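3-keto-5-aminohexanoate cleavage enzyme (Ralstonia eutropha, PDB 3C6C) is a putative metal-dependent beta-keto acid cleavage enzyme with a TIM beta/alpha-barrel fold, probably acting on 3-keto-5-aminohexanoate. Local coordinates at residues Phe84-Val87 with Val88-Arg92. Residues are numbered along the deposited sequence; the frame is centred on the assembly and turned at random. Where two conformers were deposited one is given.
Sequences FKEV and VDRVR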
ATOM      1  N   PHE A  84      -1.633 -18.799  38.773  1.00 15.18           N
ATOM      2  CA  PHE A  84      -2.617 -18.671  37.676  1.00 16.01           C
ATOM      3  C   PHE A  84      -4.003 -19.104  38.191  1.00 18.09           C
ATOM      4  O   PHE A  84      -5.005 -18.447  37.951  1.00 17.13           O
ATOM      5  CB  PHE A  84      -2.259 -19.504  36.436  1.00 17.58           C
ATOM      6  CG  PHE A  84      -1.281 -18.842  35.487  1.00 16.44           C
ATOM      7  CD1 PHE A  84      -1.666 -17.777  34.675  1.00 16.02           C
ATOM      8  CD2 PHE A  84       0.015 -19.300  35.400  1.00 18.45           C
ATOM      9  CE1 PHE A  84      -0.777 -17.188  33.790  1.00 15.95           C
ATOM     10  CE2 PHE A  84       0.917 -18.721  34.497  1.00 17.85           C
ATOM     11  CZ  PHE A  84       0.505 -17.651  33.703  1.00 18.86           C
ATOM     12  N   LYS A  85      -4.021 -20.231  38.900  1.00 17.72           N
ATOM     13  CA  LYS A  85      -5.283 -20.794  39.419  1.00 16.39           C
ATOM     14  C   LYS A  85      -5.961 -19.834  40.391  1.00 18.40           C
ATOM     15  O   LYS A  85      -7.178 -19.656  40.383  1.00 16.14           O
ATOM     16  CB  LYS A  85      -5.063 -22.184  40.040  1.00 19.79           C
ATOM     17  CG  LYS A  85      -6.331 -22.828  40.611  1.00 23.72           C
ATOM     18  CD  LYS A  85      -7.309 -23.205  39.524  1.00 24.79           C
ATOM     19  CE  LYS A  85      -8.226 -24.368  39.948  1.00 25.46           C
ATOM     20  NZ  LYS A  85      -9.034 -24.107  41.166  1.00 22.22           N
ATOM     21  N   GLU A  86      -5.165 -19.183  41.216  1.00 15.72           N
ATOM     22  CA  GLU A  86      -5.705 -18.229  42.194  1.00 16.37           C
ATOM     23  C   GLU A  86      -6.335 -17.043  41.456  1.00 16.71           C
ATOM     24  O   GLU A  86      -7.422 -16.578  41.802  1.00 18.43           O
ATOM     25  CB  GLU A  86      -4.637 -17.723  43.179  1.00 16.90           C
ATOM     26  CG  GLU A  86      -5.237 -16.779  44.223  1.00 15.50           C
ATOM     27  CD  GLU A  86      -4.258 -16.219  45.211  1.00 18.89           C
ATOM     28  OE1 GLU A  86      -3.148 -16.782  45.347  1.00 20.09           O
ATOM     29  OE2 GLU A  86      -4.607 -15.184  45.832  1.00 22.44           O
ATOM     30  N   VAL A  87      -5.658 -16.582  40.406  1.00 18.49           N
ATOM     31  CA  VAL A  87      -6.183 -15.426  39.656  1.00 15.57           C
ATOM     32  C   VAL A  87      -7.537 -15.787  39.045  1.00 16.99           C
ATOM     33  O   VAL A  87      -8.510 -15.058  39.192  1.00 16.33           O
ATOM     34  CB  VAL A  87      -5.237 -14.895  38.541  1.00 18.56           C
ATOM     35  CG1 VAL A  87      -5.998 -13.875  37.630  1.00 16.80           C
ATOM     36  CG2 VAL A  87      -3.965 -14.239  39.168  1.00 17.94           C
ATOM     37  N   VAL A  88      -7.600 -16.934  38.398  1.00 16.28           N
ATOM     38  CA  VAL A  88      -8.805 -17.346  37.660  0.50 17.72           C
ATOM     39  C   VAL A  88      -9.955 -17.614  38.631  1.00 16.99           C
ATOM     40  O   VAL A  88     -11.112 -17.264  38.378  1.00 18.26           O
ATOM     41  CB  VAL A  88      -8.523 -18.569  36.753  0.50 18.45           C
ATOM     42  CG1 VAL A  88      -9.808 -19.231  36.301  0.50 21.86           C
ATOM     43  CG2 VAL A  88      -7.663 -18.138  35.543  0.50 18.46           C
ATOM     44  N   ASP A  89      -9.597 -18.205  39.774  1.00 17.39           N
ATOM     45  CA  ASP A  89     -10.585 -18.492  40.825  1.00 18.13           C
ATOM     46  C   ASP A  89     -11.182 -17.188  41.364  1.00 18.09           C
ATOM     47  O   ASP A  89     -12.389 -17.084  41.576  1.00 16.72           O
ATOM     48  CB  ASP A  89     -10.006 -19.337  41.963  1.00 18.07           C
ATOM     49  CG  ASP A  89      -9.762 -20.795  41.560  1.00 22.64           C
ATOM     50  OD1 ASP A  89     -10.224 -21.211  40.467  1.00 23.40           O
ATOM     51  OD2 ASP A  89      -9.100 -21.522  42.352  1.00 21.17           O
ATOM     52  N   ARG A  90     -10.320 -16.203  41.565  1.00 17.83           N
ATOM     53  CA  ARG A  90     -10.750 -14.870  42.026  1.00 16.31           C
ATOM     54  C   ARG A  90     -11.651 -14.156  41.025  1.00 18.09           C
ATOM     55  O   ARG A  90     -12.674 -13.599  41.397  1.00 19.00           O
ATOM     56  CB  ARG A  90      -9.573 -13.958  42.429  1.00 18.13           C
ATOM     57  CG  ARG A  90      -8.838 -14.414  43.684  1.00 19.87           C
ATOM     58  CD  ARG A  90      -7.757 -13.441  44.042  1.00 20.30           C
ATOM     59  NE  ARG A  90      -7.016 -13.878  45.203  1.00 18.77           N
ATOM     60  CZ  ARG A  90      -7.371 -13.573  46.453  1.00 22.99           C
ATOM     61  NH1 ARG A  90      -8.447 -12.842  46.671  1.00 28.89           N
ATOM     62  NH2 ARG A  90      -6.652 -13.981  47.473  1.00 23.96           N
ATOM     63  N   VAL A  91     -11.274 -14.159  39.760  1.00 19.44           N
ATOM     64  CA  VAL A  91     -12.051 -13.406  38.751  1.00 17.39           C
ATOM     65  C   VAL A  91     -13.417 -14.081  38.608  1.00 17.54           C
ATOM     66  O   VAL A  91     -14.466 -13.447  38.594  1.00 19.42           O
ATOM     67  CB  VAL A  91     -11.338 -13.310  37.381  1.00 17.93           C
ATOM     68  CG1 VAL A  91     -12.288 -12.651  36.338  1.00 16.37           C
ATOM     69  CG2 VAL A  91     -10.004 -12.552  37.513  1.00 16.14           C
ATOM     70  N   ARG A  92     -13.379 -15.394  38.556  1.00 19.21           N
ATOM     71  CA  ARG A  92     -14.590 -16.190  38.328  1.00 20.83           C
ATOM     72  C   ARG A  92     -15.582 -16.095  39.479  1.00 22.27           C
ATOM     73  O   ARG A  92     -16.765 -16.365  39.285  1.00 26.13           O
ATOM     74  CB  ARG A  92     -14.273 -17.668  38.039  1.00 18.81           C
ATOM     75  CG  ARG A  92     -13.782 -17.873  36.631  1.00 17.84           C
ATOM     76  CD  ARG A  92     -13.257 -19.270  36.384  1.00 20.19           C
ATOM     77  NE  ARG A  92     -12.889 -19.471  34.991  1.00 23.14           N
ATOM     78  CZ  ARG A  92     -12.072 -20.435  34.573  1.00 26.53           C
ATOM     79  NH1 ARG A  92     -11.527 -21.257  35.449  1.00 24.30           N
ATOM     80  NH2 ARG A  92     -11.788 -20.566  33.294  1.00 23.00           N
TER
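Two i to i+4 salt bridges, Lys85 with Asp89 and Glu86 with Arg90, run along the outer face of helix 81-92, an amphipathic helix of the TIM barrel that lies on the connection from strand 64-70 to its parallel neighbour 99-103. Lys85 leaves the helix with CG anti to its backbone N (chi1 180°), then bends at chi2 and again at chi4, which brings the ammonium group round to the oxygen side of the Asp89 carboxylate. NZ of Lys85 lies 2.8 Å from OD2 of Asp89, meeting its syn lone pair, and makes a weak second bond to OD1. A long flexible lysine suits this place because it can cross a full turn to reach a short aspartate.

The other pair is built differently. Glu86 is extended and lies alongside Arg90, both chains pointing the same way; their length brings one carboxylate oxygen to the NE/NH2 side of the guanidinium, where two N-H groups can reach it. OE2 of Glu86 takes both bonds: NE of Arg90 at 2.8 Å on the anti lone pair, and NH2 of Arg90 at 2.9 Å, 27° out of the carboxylate plane. The oxygen stays nearly in the guanidinium plane, although carboxylate and guanidinium are turned 43° against each other. The side chain of Arg90 also touches Ala48 and Ala51 of helix 47-60.

Beneath the charged pairs, Val87 and Val91 meet one turn apart, CG1 of Val87 standing 4.2 Å from CG2 of Val91. Val87 packs on Ile67 and Val69, Val88 on Leu100 and Leu102, so these compact branched residues fit the buried side against the barrel strands. Each acid thus has its base one turn away: Asp89 engages lysine through both oxygens, one bond weak, whereas the paired bonds on OE2 probably draw Glu86's negative charge toward that oxygen.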